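Local coordinates for protein-glutaminase (Chryseobacterium proteolyticum, PDB 3A55) that probably deamidates glutamine side chains within proteins as a hydrolase of the papain-like clan, and is held here in an engineered pro form, at residues A[22-27]-A[75-80]; A[62-67]-A[87-92]; A[106-111]-A[264-269]. The protein carries 1 engineered substitution. All coordinates share one frame; numbering follows the deposited sequence.

Contact 1 (A[22-27]-A[75-80]); sequences KDFGKT and VHIFLK
Two side chains swung anti to their own backbone nitrogens, Asp23 (chi1 -170°) and His76 (chi1 -164°), reach toward each other over the same face of an antiparallel strand pair, and a His-carboxylate hydrogen bond results. His76 NE2 donates to Asp23 OD1 over 2.6 Å at 159°. The acceptor lies in the plane of the imidazole, on its edge, whereas the nitrogen approaches the carboxylate from its syn side, tilted out of the carboxylate plane. From the opposite face of that plane Gly25 N also gives its hydrogen to Asp23 OD1, at 2.8 Å, closing an Asx turn. The same oxygen therefore takes two donors, which helps to hold the carboxylate in its rotation.

This turn accompanies a classic beta bulge, Phe24 and Gly25 both facing Ile77. Phe24 N bonds to Ile77 O at 2.9 Å, and Gly25 O accepts from Ile77 N at 3.0 Å. On the far side of the strands, Phe24 lies alongside Ile77, CD2 being 3.7 Å from Ile77 CB, while its CD1 meets Leu79 CD1 at 3.8 Å. Tyr50 meets the ring edge-to-face.

Phe78 CZ overhangs one face of the His76 ring toward its rim, and Lys26 brushes the ring obliquely with CE, 3.1 Å from His76 ND1, before its amine forms a salt bridge with Asp96. With an alanine in place of His76, Asp23 OD1 would probably lose its donor from the facing strand, keeping the Asx-turn bond from Gly25 N, and a gap would open between the Lys26 chain and Phe78. The carboxylate is likely to favour a protonated imidazole and the neighbouring lysine to oppose it, so the charge on this histidine should reflect a balance between the two.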
ATOM      1  N   LYS A  22      -0.054  -3.062  23.373  1.00 25.07           N
ATOM      2  CA  LYS A  22       0.355  -4.028  22.360  0.60 25.89           C
ATOM      3  C   LYS A  22       1.636  -3.555  21.674  1.00 25.93           C
ATOM      4  O   LYS A  22       1.687  -2.442  21.159  1.00 25.22           O
ATOM      5  CB  LYS A  22      -0.760  -4.185  21.320  0.60 26.60           C
ATOM      6  CG  LYS A  22      -0.376  -4.974  20.073  0.60 28.98           C
ATOM      7  CD  LYS A  22      -0.805  -6.436  20.170  0.60 31.44           C
ATOM      8  CE  LYS A  22      -0.210  -7.273  19.038  0.60 33.05           C
ATOM      9  NZ  LYS A  22      -0.360  -6.635  17.690  0.60 33.92           N
ATOM     10  N   ASP A  23       2.651  -4.411  21.661  1.00 27.54           N
ATOM     11  CA  ASP A  23       3.913  -4.119  20.986  1.00 29.36           C
ATOM     12  C   ASP A  23       3.748  -4.250  19.469  1.00 30.07           C
ATOM     13  O   ASP A  23       3.595  -5.358  18.940  1.00 30.81           O
ATOM     14  CB  ASP A  23       5.017  -5.052  21.503  1.00 29.90           C
ATOM     15  CG  ASP A  23       6.409  -4.651  21.028  1.00 31.90           C
ATOM     16  OD1 ASP A  23       6.523  -3.856  20.070  1.00 31.38           O
ATOM     17  OD2 ASP A  23       7.395  -5.145  21.621  1.00 34.73           O
ATOM     18  N   PHE A  24       3.791  -3.110  18.777  1.00 28.98           N
ATOM     19  CA  PHE A  24       3.599  -3.056  17.327  1.00 28.34           C
ATOM     20  C   PHE A  24       4.940  -3.261  16.608  1.00 27.75           C
ATOM     21  O   PHE A  24       4.975  -3.531  15.406  1.00 28.69           O
ATOM     22  CB  PHE A  24       2.955  -1.710  16.937  1.00 29.26           C
ATOM     23  CG  PHE A  24       2.811  -1.487  15.442  1.00 30.22           C
ATOM     24  CD1 PHE A  24       1.657  -1.884  14.774  1.00 32.88           C
ATOM     25  CD2 PHE A  24       3.816  -0.848  14.712  1.00 31.93           C
ATOM     26  CE1 PHE A  24       1.516  -1.671  13.400  1.00 33.36           C
ATOM     27  CE2 PHE A  24       3.683  -0.633  13.342  1.00 32.91           C
ATOM     28  CZ  PHE A  24       2.531  -1.043  12.685  1.00 33.12           C
ATOM     29  N   GLY A  25       6.036  -3.147  17.355  1.00 25.22           N
ATOM     30  CA  GLY A  25       7.372  -3.307  16.801  1.00 22.92           C
ATOM     31  C   GLY A  25       7.954  -2.023  16.240  1.00 21.00           C
ATOM     32  O   GLY A  25       7.475  -0.923  16.521  1.00 20.59           O
ATOM     33  N   LYS A  26       9.004  -2.183  15.447  1.00 18.58           N
ATOM     34  CA  LYS A  26       9.736  -1.050  14.886  1.00 17.68           C
ATOM     35  C   LYS A  26       9.212  -0.708  13.505  1.00 16.18           C
ATOM     36  O   LYS A  26       8.902  -1.588  12.706  1.00 17.51           O
ATOM     37  CB  LYS A  26      11.231  -1.368  14.798  1.00 18.51           C
ATOM     38  CG  LYS A  26      11.828  -1.949  16.072  1.00 23.69           C
ATOM     39  CD  LYS A  26      12.232  -0.865  17.053  1.00 29.77           C
ATOM     40  CE  LYS A  26      12.742  -1.470  18.361  1.00 32.14           C
ATOM     41  NZ  LYS A  26      13.670  -2.626  18.143  1.00 34.17           N
ATOM     42  N   THR A  27       9.126   0.584  13.223  1.00 13.64           N
ATOM     43  CA  THR A  27       8.679   1.053  11.921  1.00 13.58           C
ATOM     44  C   THR A  27       9.146   2.488  11.723  1.00 13.32           C
ATOM     45  O   THR A  27       9.672   3.108  12.650  1.00 13.77           O
ATOM     46  CB  THR A  27       7.145   0.988  11.789  1.00 14.54           C
ATOM     47  OG1 THR A  27       6.758   1.409  10.478  1.00 15.53           O
ATOM     48  CG2 THR A  27       6.477   1.875  12.811  1.00 16.22           C
ATOM     49  N   VAL A  75      11.172   4.188  14.828  1.00 12.77           N
ATOM     50  CA  VAL A  75      10.795   4.257  16.239  1.00 13.28           C
ATOM     51  C   VAL A  75      10.136   2.938  16.615  1.00 13.90           C
ATOM     52  O   VAL A  75       9.818   2.126  15.749  1.00 14.29           O
ATOM     53  CB  VAL A  75       9.797   5.406  16.536  1.00 13.70           C
ATOM     54  CG1 VAL A  75      10.416   6.763  16.227  1.00 14.97           C
ATOM     55  CG2 VAL A  75       8.496   5.212  15.754  1.00 14.54           C
ATOM     56  N   HIS A  76       9.936   2.737  17.910  1.00 13.60           N
ATOM     57  CA  HIS A  76       9.252   1.551  18.413  1.00 14.76           C
ATOM     58  C   HIS A  76       7.859   1.967  18.873  1.00 13.98           C
ATOM     59  O   HIS A  76       7.725   2.839  19.733  1.00 14.87           O
ATOM     60  CB  HIS A  76      10.042   0.949  19.574  1.00 16.55           C
ATOM     61  CG  HIS A  76       9.643  -0.452  19.919  1.00 20.32           C
ATOM     62  ND1 HIS A  76      10.506  -1.336  20.529  1.00 25.19           N
ATOM     63  CD2 HIS A  76       8.488  -1.130  19.720  1.00 22.34           C
ATOM     64  CE1 HIS A  76       9.892  -2.491  20.714  1.00 26.12           C
ATOM     65  NE2 HIS A  76       8.669  -2.395  20.228  1.00 24.62           N
ATOM     66  N   ILE A  77       6.831   1.349  18.294  1.00 13.73           N
ATOM     67  CA  ILE A  77       5.438   1.740  18.508  1.00 13.36           C
ATOM     68  C   ILE A  77       4.706   0.741  19.407  1.00 14.56           C
ATOM     69  O   ILE A  77       4.835  -0.464  19.226  1.00 15.81           O
ATOM     70  CB  ILE A  77       4.679   1.828  17.143  1.00 13.17           C
ATOM     71  CG1 ILE A  77       5.276   2.929  16.256  1.00 13.42           C
ATOM     72  CG2 ILE A  77       3.170   2.021  17.347  1.00 13.65           C
ATOM     73  CD1 ILE A  77       5.136   4.329  16.844  1.00 14.25           C
ATOM     74  N   PHE A  78       3.934   1.261  20.356  1.00 14.22           N
ATOM     75  CA  PHE A  78       3.065   0.455  21.216  1.00 15.37           C
ATOM     76  C   PHE A  78       1.655   0.996  21.086  1.00 14.72           C
ATOM     77  O   PHE A  78       1.444   2.214  21.166  1.00 14.95           O
ATOM     78  CB  PHE A  78       3.507   0.542  22.674  1.00 16.62           C
ATOM     79  CG  PHE A  78       4.883  -0.001  22.927  1.00 18.89           C
ATOM     80  CD1 PHE A  78       5.049  -1.280  23.456  1.00 22.18           C
ATOM     81  CD2 PHE A  78       6.015   0.757  22.630  1.00 20.73           C
ATOM     82  CE1 PHE A  78       6.321  -1.787  23.696  1.00 23.63           C
ATOM     83  CE2 PHE A  78       7.282   0.259  22.860  1.00 23.04           C
ATOM     84  CZ  PHE A  78       7.437  -1.019  23.396  1.00 23.19           C
ATOM     85  N   LEU A  79       0.692   0.100  20.871  1.00 14.84           N
ATOM     86  CA  LEU A  79      -0.682   0.514  20.652  1.00 14.02           C
ATOM     87  C   LEU A  79      -1.565   0.165  21.826  1.00 15.00           C
ATOM     88  O   LEU A  79      -1.333  -0.838  22.501  1.00 15.89           O
ATOM     89  CB  LEU A  79      -1.245  -0.146  19.392  1.00 14.63           C
ATOM     90  CG  LEU A  79      -0.533   0.143  18.072  1.00 15.41           C
ATOM     91  CD1 LEU A  79      -1.210  -0.634  16.982  1.00 17.93           C
ATOM     92  CD2 LEU A  79      -0.534   1.639  17.745  1.00 14.40           C
ATOM     93  N   LYS A  80      -2.590   0.977  22.050  1.00 15.26           N
ATOM     94  CA  LYS A  80      -3.646   0.598  22.977  1.00 16.57           C
ATOM     95  C   LYS A  80      -4.351  -0.638  22.407  1.00 17.98           C
ATOM     96  O   LYS A  80      -4.549  -0.734  21.196  1.00 17.10           O
ATOM     97  CB  LYS A  80      -4.603   1.772  23.194  1.00 16.66           C
ATOM     98  CG  LYS A  80      -3.907   2.962  23.842  1.00 18.93           C
ATOM     99  CD  LYS A  80      -4.837   4.095  24.183  1.00 21.66           C
ATOM    100  CE  LYS A  80      -4.025   5.254  24.749  1.00 25.04           C
ATOM    101  NZ  LYS A  80      -4.864   6.346  25.303  1.00 27.38           N
TER

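Contact 2 (A[62-67]-A[87-92]); sequences IGMLRQ and GKVESA
The carbonyl oxygen of Val89 is touched twice by a single side chain of the helical residues 62-67, that of Met64, through CE and SD. Its methyl carbon CE stands 3.5 Å from Val89 O, with SD of the same thioether at 3.6 Å; these are van der Waals touches on the peptide. A bend at the last torsion (chi3 82°) of an otherwise extended chain lays the terminal methyl along the strand backbone, where CE also comes to 3.5 Å from Ser91 N.

The apolar half of the contact belongs to Val89, whose two methyls are shared between successive helix residues. CG1 takes the Met64 side, 4.1 Å from Met64 CE, while CG2 meets the branch point of Leu65, CG, at 4.0 Å, with both leucine methyls scarcely farther off. Val89 is in this way straddled by two consecutive side chains of the helix.

The helix axis passes 8.6 Å from the strand axis at 53°, a helix laid slantwise over a sheet edge. Helix 59-71 covers the buried face here: Leu65 also reaches Ile77 and Val41 on inner strands, Val89 packs on Val75 and Ile77 of the adjoining strand, and Tyr61 closes over Val89 from the preceding helical turn.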
ATOM      1  N   ILE A  62       4.806  12.517  20.738  1.00 11.22           N
ATOM      2  CA  ILE A  62       4.453  13.224  19.508  1.00 11.53           C
ATOM      3  C   ILE A  62       5.697  13.881  18.891  1.00 11.24           C
ATOM      4  O   ILE A  62       5.908  13.824  17.679  1.00 11.97           O
ATOM      5  CB  ILE A  62       3.306  14.227  19.749  1.00 11.93           C
ATOM      6  CG1 ILE A  62       2.008  13.467  20.053  1.00 13.05           C
ATOM      7  CG2 ILE A  62       3.122  15.179  18.574  1.00 12.95           C
ATOM      8  CD1 ILE A  62       0.898  14.310  20.650  1.00 15.44           C
ATOM      9  N   GLY A  63       6.537  14.493  19.722  1.00 11.72           N
ATOM     10  CA  GLY A  63       7.776  15.077  19.203  1.00 11.75           C
ATOM     11  C   GLY A  63       8.679  14.026  18.589  1.00 11.51           C
ATOM     12  O   GLY A  63       9.265  14.250  17.513  1.00 11.62           O
ATOM     13  N   MET A  64       8.794  12.875  19.256  1.00 11.22           N
ATOM     14  CA  MET A  64       9.583  11.764  18.718  1.00 11.18           C
ATOM     15  C   MET A  64       9.085  11.395  17.327  1.00 11.17           C
ATOM     16  O   MET A  64       9.886  11.195  16.419  1.00 11.83           O
ATOM     17  CB  MET A  64       9.511  10.540  19.634  1.00 11.63           C
ATOM     18  CG  MET A  64      10.197  10.732  20.959  1.00 12.54           C
ATOM     19  SD  MET A  64       9.778   9.387  22.085  1.00 15.74           S
ATOM     20  CE  MET A  64      10.910   8.122  21.554  1.00 17.03           C
ATOM     21  N   LEU A  65       7.762  11.291  17.171  1.00 10.62           N
ATOM     22  CA  LEU A  65       7.156  10.964  15.871  1.00 11.45           C
ATOM     23  C   LEU A  65       7.435  12.057  14.837  1.00 10.99           C
ATOM     24  O   LEU A  65       7.792  11.747  13.703  1.00 12.20           O
ATOM     25  CB  LEU A  65       5.661  10.742  16.039  1.00 11.64           C
ATOM     26  CG  LEU A  65       5.267   9.474  16.812  1.00 11.97           C
ATOM     27  CD1 LEU A  65       3.772   9.488  17.094  1.00 12.09           C
ATOM     28  CD2 LEU A  65       5.678   8.213  16.038  1.00 12.79           C
ATOM     29  N   ARG A  66       7.297  13.327  15.232  1.00 11.61           N
ATOM     30  CA  ARG A  66       7.532  14.434  14.311  0.50 12.37           C
ATOM     31  C   ARG A  66       8.966  14.413  13.783  1.00 12.05           C
ATOM     32  O   ARG A  66       9.203  14.592  12.581  1.00 12.19           O
ATOM     33  CB  ARG A  66       7.231  15.773  14.987  0.50 13.33           C
ATOM     34  CG  ARG A  66       7.267  16.955  14.039  0.50 14.97           C
ATOM     35  CD  ARG A  66       6.787  18.236  14.717  0.50 18.93           C
ATOM     36  NE  ARG A  66       5.372  18.168  15.087  0.50 20.48           N
ATOM     37  CZ  ARG A  66       4.924  18.025  16.329  0.50 21.87           C
ATOM     38  NH1 ARG A  66       3.620  17.979  16.558  0.50 23.01           N
ATOM     39  NH2 ARG A  66       5.776  17.934  17.345  0.50 22.29           N
ATOM     40  N   GLN A  67       9.922  14.179  14.675  1.00 12.08           N
ATOM     41  CA  GLN A  67      11.331  14.129  14.280  1.00 12.35           C
ATOM     42  C   GLN A  67      11.621  12.921  13.402  1.00 12.57           C
ATOM     43  O   GLN A  67      12.384  13.012  12.437  1.00 13.73           O
ATOM     44  CB  GLN A  67      12.235  14.125  15.502  1.00 12.55           C
ATOM     45  CG  GLN A  67      12.193  15.431  16.259  1.00 15.14           C
ATOM     46  CD  GLN A  67      12.627  16.594  15.401  1.00 19.64           C
ATOM     47  OE1 GLN A  67      13.749  16.623  14.898  1.00 23.40           O
ATOM     48  NE2 GLN A  67      11.746  17.564  15.233  1.00 21.99           N
ATOM     49  N   GLY A  87      -0.103   4.331  22.151  1.00 13.48           N
ATOM     50  CA  GLY A  87      -0.000   4.545  23.589  1.00 14.43           C
ATOM     51  C   GLY A  87       1.387   4.905  24.085  1.00 15.00           C
ATOM     52  O   GLY A  87       1.521   5.504  25.152  1.00 16.17           O
ATOM     53  N   LYS A  88       2.421   4.525  23.329  1.00 14.55           N
ATOM     54  CA  LYS A  88       3.811   4.802  23.709  1.00 15.85           C
ATOM     55  C   LYS A  88       4.693   4.734  22.473  1.00 14.63           C
ATOM     56  O   LYS A  88       4.434   3.930  21.572  1.00 14.60           O
ATOM     57  CB  LYS A  88       4.294   3.795  24.773  1.00 16.67           C
ATOM     58  CG  LYS A  88       5.726   3.992  25.244  1.00 18.86           C
ATOM     59  CD  LYS A  88       6.050   3.193  26.493  1.00 21.03           C
ATOM     60  CE  LYS A  88       6.048   1.693  26.247  1.00 25.46           C
ATOM     61  NZ  LYS A  88       6.409   0.930  27.476  1.00 28.65           N
ATOM     62  N   VAL A  89       5.714   5.595  22.431  1.00 13.34           N
ATOM     63  CA  VAL A  89       6.735   5.566  21.391  1.00 13.94           C
ATOM     64  C   VAL A  89       8.086   5.481  22.079  1.00 15.24           C
ATOM     65  O   VAL A  89       8.347   6.225  23.027  1.00 15.42           O
ATOM     66  CB  VAL A  89       6.683   6.834  20.506  1.00 12.72           C
ATOM     67  CG1 VAL A  89       7.743   6.768  19.401  1.00 13.36           C
ATOM     68  CG2 VAL A  89       5.293   6.983  19.897  1.00 12.60           C
ATOM     69  N   GLU A  90       8.925   4.556  21.624  1.00 17.31           N
ATOM     70  CA  GLU A  90      10.280   4.426  22.152  1.00 20.82           C
ATOM     71  C   GLU A  90      11.300   4.603  21.035  1.00 21.34           C
ATOM     72  O   GLU A  90      10.991   4.431  19.851  1.00 19.60           O
ATOM     73  CB  GLU A  90      10.459   3.096  22.899  1.00 21.67           C
ATOM     74  CG  GLU A  90       9.618   3.028  24.174  1.00 25.04           C
ATOM     75  CD  GLU A  90       9.847   1.774  25.002  1.00 27.36           C
ATOM     76  OE1 GLU A  90      10.346   0.765  24.454  1.00 31.84           O
ATOM     77  OE2 GLU A  90       9.505   1.795  26.209  1.00 32.94           O
ATOM     78  N   SER A  91      12.509   4.979  21.419  1.00 23.32           N
ATOM     79  CA  SER A  91      13.561   5.239  20.446  0.60 25.06           C
ATOM     80  C   SER A  91      14.035   3.941  19.795  1.00 26.66           C
ATOM     81  O   SER A  91      13.865   2.851  20.349  1.00 27.68           O
ATOM     82  CB  SER A  91      14.729   5.957  21.118  0.60 25.21           C
ATOM     83  OG  SER A  91      15.328   5.116  22.079  0.60 25.21           O
ATOM     84  N   ALA A  92      14.610   4.067  18.606  1.00 28.66           N
ATOM     85  CA  ALA A  92      15.205   2.924  17.933  1.00 30.79           C
ATOM     86  C   ALA A  92      16.688   2.857  18.280  1.00 32.20           C
ATOM     87  O   ALA A  92      17.306   3.877  18.591  1.00 32.97           O
ATOM     88  CB  ALA A  92      15.006   3.036  16.438  1.00 31.04           C
TER

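Contact 3 (A[106-111]-A[264-269])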
ATOM      1  N   LYS A 106      17.560   4.687  -1.133  1.00 19.29           N
ATOM      2  CA  LYS A 106      17.641   5.479  -2.353  1.00 21.71           C
ATOM      3  C   LYS A 106      18.506   4.759  -3.380  1.00 23.27           C
ATOM      4  O   LYS A 106      18.688   5.255  -4.497  1.00 22.25           O
ATOM      5  CB  LYS A 106      18.218   6.873  -2.061  1.00 22.26           C
ATOM      6  CG  LYS A 106      17.334   7.789  -1.212  1.00 24.48           C
ATOM      7  CD  LYS A 106      16.031   8.144  -1.923  1.00 25.23           C
ATOM      8  CE  LYS A 106      15.401   9.433  -1.381  1.00 24.78           C
ATOM      9  NZ  LYS A 106      14.945   9.344   0.044  1.00 23.34           N
ATOM     10  N   GLU A 107      19.053   3.607  -2.989  1.00 24.97           N
ATOM     11  CA  GLU A 107      19.848   2.768  -3.885  0.60 27.22           C
ATOM     12  C   GLU A 107      18.909   2.024  -4.825  1.00 27.78           C
ATOM     13  O   GLU A 107      18.480   0.913  -4.523  1.00 29.08           O
ATOM     14  CB  GLU A 107      20.686   1.756  -3.087  0.60 27.64           C
ATOM     15  CG  GLU A 107      21.647   2.362  -2.065  0.60 30.40           C
ATOM     16  CD  GLU A 107      22.873   2.996  -2.694  0.60 33.36           C
ATOM     17  OE1 GLU A 107      23.114   2.789  -3.902  0.60 34.17           O
ATOM     18  OE2 GLU A 107      23.602   3.709  -1.974  0.60 35.46           O
ATOM     19  N   VAL A 108      18.582   2.651  -5.949  1.00 28.81           N
ATOM     20  CA  VAL A 108      17.640   2.097  -6.912  1.00 30.07           C
ATOM     21  C   VAL A 108      18.245   0.908  -7.647  1.00 31.47           C
ATOM     22  O   VAL A 108      19.389   0.967  -8.110  1.00 31.74           O
ATOM     23  CB  VAL A 108      17.201   3.173  -7.940  1.00 29.99           C
ATOM     24  CG1 VAL A 108      16.289   2.573  -9.002  1.00 29.60           C
ATOM     25  CG2 VAL A 108      16.516   4.342  -7.236  1.00 30.09           C
ATOM     26  N   LYS A 109      17.478  -0.174  -7.743  1.00 32.79           N
ATOM     27  CA  LYS A 109      17.889  -1.327  -8.535  1.00 34.91           C
ATOM     28  C   LYS A 109      16.710  -1.895  -9.308  1.00 34.98           C
ATOM     29  O   LYS A 109      15.721  -2.338  -8.722  1.00 34.92           O
ATOM     30  CB  LYS A 109      18.558  -2.391  -7.660  1.00 35.90           C
ATOM     31  CG  LYS A 109      20.084  -2.345  -7.734  1.00 39.38           C
ATOM     32  CD  LYS A 109      20.747  -3.089  -6.591  1.00 43.12           C
ATOM     33  CE  LYS A 109      20.994  -2.166  -5.410  1.00 44.59           C
ATOM     34  NZ  LYS A 109      21.940  -2.757  -4.421  1.00 46.59           N
ATOM     35  N   GLY A 110      16.832  -1.869 -10.633  1.00 35.54           N
ATOM     36  CA  GLY A 110      15.749  -2.257 -11.521  1.00 35.45           C
ATOM     37  C   GLY A 110      15.582  -3.752 -11.681  1.00 35.36           C
ATOM     38  O   GLY A 110      16.431  -4.543 -11.255  1.00 35.29           O
ATOM     39  N   GLN A 111      14.466  -4.126 -12.300  1.00 35.05           N
ATOM     40  CA  GLN A 111      14.151  -5.507 -12.642  1.00 34.77           C
ATOM     41  C   GLN A 111      15.275  -6.149 -13.470  1.00 35.11           C
ATOM     42  O   GLN A 111      15.774  -5.544 -14.420  1.00 35.37           O
ATOM     43  CB  GLN A 111      12.824  -5.530 -13.411  1.00 34.23           C
ATOM     44  CG  GLN A 111      12.354  -6.898 -13.851  1.00 33.50           C
ATOM     45  CD  GLN A 111      12.322  -7.888 -12.708  1.00 33.13           C
ATOM     46  OE1 GLN A 111      11.698  -7.645 -11.667  1.00 31.10           O
ATOM     47  NE2 GLN A 111      13.006  -9.008 -12.890  1.00 32.42           N
ATOM     48  N   TYR A 264      12.665   3.790  -1.577  1.00 12.78           N
ATOM     49  CA  TYR A 264      12.038   2.584  -2.095  1.00 13.81           C
ATOM     50  C   TYR A 264      12.308   1.412  -1.188  1.00 14.00           C
ATOM     51  O   TYR A 264      13.381   1.286  -0.600  1.00 15.06           O
ATOM     52  CB  TYR A 264      12.625   2.235  -3.462  1.00 14.73           C
ATOM     53  CG  TYR A 264      12.301   3.165  -4.615  1.00 15.13           C
ATOM     54  CD1 TYR A 264      11.270   4.098  -4.543  1.00 14.39           C
ATOM     55  CD2 TYR A 264      12.999   3.050  -5.821  1.00 15.73           C
ATOM     56  CE1 TYR A 264      10.979   4.932  -5.629  1.00 14.42           C
ATOM     57  CE2 TYR A 264      12.717   3.865  -6.903  1.00 16.12           C
ATOM     58  CZ  TYR A 264      11.708   4.795  -6.811  1.00 15.50           C
ATOM     59  OH  TYR A 264      11.441   5.583  -7.905  1.00 17.75           O
ATOM     60  N   LEU A 265      11.308   0.544  -1.102  1.00 14.10           N
ATOM     61  CA  LEU A 265      11.419  -0.741  -0.432  0.50 14.06           C
ATOM     62  C   LEU A 265      11.109  -1.804  -1.479  1.00 13.63           C
ATOM     63  O   LEU A 265      10.172  -1.632  -2.261  1.00 13.44           O
ATOM     64  CB  LEU A 265      10.415  -0.821   0.719  0.50 14.34           C
ATOM     65  CG  LEU A 265      10.188  -2.184   1.373  0.50 14.71           C
ATOM     66  CD1 LEU A 265      11.415  -2.620   2.172  0.50 16.06           C
ATOM     67  CD2 LEU A 265       8.946  -2.161   2.262  0.50 14.87           C
ATOM     68  N   TYR A 266      11.880  -2.892  -1.486  1.00 13.59           N
ATOM     69  CA  TYR A 266      11.705  -3.967  -2.465  1.00 14.82           C
ATOM     70  C   TYR A 266      11.198  -5.262  -1.839  1.00 15.46           C
ATOM     71  O   TYR A 266      11.330  -5.471  -0.636  1.00 16.14           O
ATOM     72  CB  TYR A 266      13.024  -4.222  -3.189  1.00 15.56           C
ATOM     73  CG  TYR A 266      13.469  -3.048  -4.031  1.00 15.75           C
ATOM     74  CD1 TYR A 266      12.871  -2.789  -5.266  1.00 16.67           C
ATOM     75  CD2 TYR A 266      14.457  -2.169  -3.579  1.00 17.58           C
ATOM     76  CE1 TYR A 266      13.259  -1.709  -6.047  1.00 17.24           C
ATOM     77  CE2 TYR A 266      14.864  -1.083  -4.362  1.00 17.94           C
ATOM     78  CZ  TYR A 266      14.255  -0.856  -5.592  1.00 17.84           C
ATOM     79  OH  TYR A 266      14.650   0.214  -6.373  1.00 19.13           O
ATOM     80  N   ASP A 267      10.625  -6.127  -2.675  1.00 14.99           N
ATOM     81  CA  ASP A 267      10.202  -7.477  -2.267  1.00 15.55           C
ATOM     82  C   ASP A 267      10.477  -8.396  -3.461  1.00 18.04           C
ATOM     83  O   ASP A 267       9.557  -8.952  -4.070  1.00 18.29           O
ATOM     84  CB  ASP A 267       8.716  -7.484  -1.882  1.00 14.99           C
ATOM     85  CG  ASP A 267       8.242  -8.841  -1.344  1.00 14.60           C
ATOM     86  OD1 ASP A 267       9.015  -9.529  -0.650  1.00 15.81           O
ATOM     87  OD2 ASP A 267       7.071  -9.198  -1.594  1.00 15.28           O
ATOM     88  N   ASN A 268      11.754  -8.541  -3.796  1.00 20.44           N
ATOM     89  CA  ASN A 268      12.147  -9.152  -5.077  1.00 23.50           C
ATOM     90  C   ASN A 268      11.758 -10.620  -5.301  1.00 24.57           C
ATOM     91  O   ASN A 268      11.685 -11.087  -6.444  1.00 26.52           O
ATOM     92  CB  ASN A 268      13.647  -8.947  -5.328  1.00 24.14           C
ATOM     93  CG  ASN A 268      14.005  -7.491  -5.577  1.00 25.77           C
ATOM     94  OD1 ASN A 268      15.102  -7.045  -5.235  1.00 28.92           O
ATOM     95  ND2 ASN A 268      13.080  -6.741  -6.171  1.00 23.22           N
ATOM     96  N   ASN A 269      11.515 -11.344  -4.216  1.00 23.81           N
ATOM     97  CA  ASN A 269      11.135 -12.750  -4.316  1.00 23.43           C
ATOM     98  C   ASN A 269       9.705 -13.000  -3.847  1.00 21.29           C
ATOM     99  O   ASN A 269       9.303 -14.143  -3.634  1.00 21.36           O
ATOM    100  CB  ASN A 269      12.117 -13.613  -3.523  1.00 25.10           C
ATOM    101  CG  ASN A 269      13.532 -13.506  -4.046  1.00 29.74           C
ATOM    102  OD1 ASN A 269      14.451 -13.130  -3.312  1.00 34.29           O
ATOM    103  ND2 ASN A 269      13.714 -13.811  -5.329  1.00 32.11           N
TER
HETATM  104  O   HOH W   1      13.484   0.216  -8.987  1.00 21.11           O
HETATM  105  O   HOH W   2      15.783  -4.399  -6.462  1.00 33.34           O
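One direct hydrogen bond joins loop 106-111 to strand 264-266, from Lys109 N to Tyr266 OH. It is long, 3.2 Å, yet nearly straight at 167°, so the phenol oxygen serves as acceptor for a peptide nitrogen of an otherwise irregular chain. With CG placed opposite its carbonyl carbon (chi1 -65°), Tyr266 extends from the strand to put this oxygen under the loop.

Water extends the same link. One molecule lies at the ring edge, in its plane, 2.9 Å from Tyr266 OH, and makes a weak bond to Lys109 O. A second sits over the centre of the Tyr266 ring face, donating to Lys109 O at 3.1 Å and lying 3.0 Å from Asn268 OD1. Acceptors around it outnumber its protons, so these bonds are probably not all made at once. Lys109 O also accepts from Asn254, which places the loop against the turn just before strand 255-258.

Apolar packing rests on Val108, which sits between the two tyrosines. Its CG2 approaches Tyr264 CE2 obliquely at 3.8 Å, and CG1 makes a van der Waals touch on the hydroxyl, 3.9 Å from Tyr266 OH. An inverse gamma turn centred on Glu107 precedes Val108, while the amine of Lys106 bonds to Ser261 and Ser263 beside the strand.

Tyr264 and Tyr266, two residues apart, project from one face of a beta-hairpin made with strand 255-258. The arrangement is that of a surface loop laid across the two tyrosines of a two-stranded beta-hairpin.

Contacts 1 and 2 belong to one layered unit. They share the antiparallel sheet, in which strands 75-79 and 86-91 are neighbours, and they touch, His76 N lying 2.8 Å from Glu90 O. Contact 1 is strand on strand, rich in backbone bonds with a polar group of Asp23, His76 and Lys26 on one face, whereas contact 2 is helix on sheet and almost wholly apolar. Both are partly buried, with their interior residues turned to the same side. Contact 3 stands apart, its centre about 26 Å from that of contact 1, and is a surface meeting of loop and hairpin, where one phenol, two waters and a valine replace the repeated bonding of a sheet.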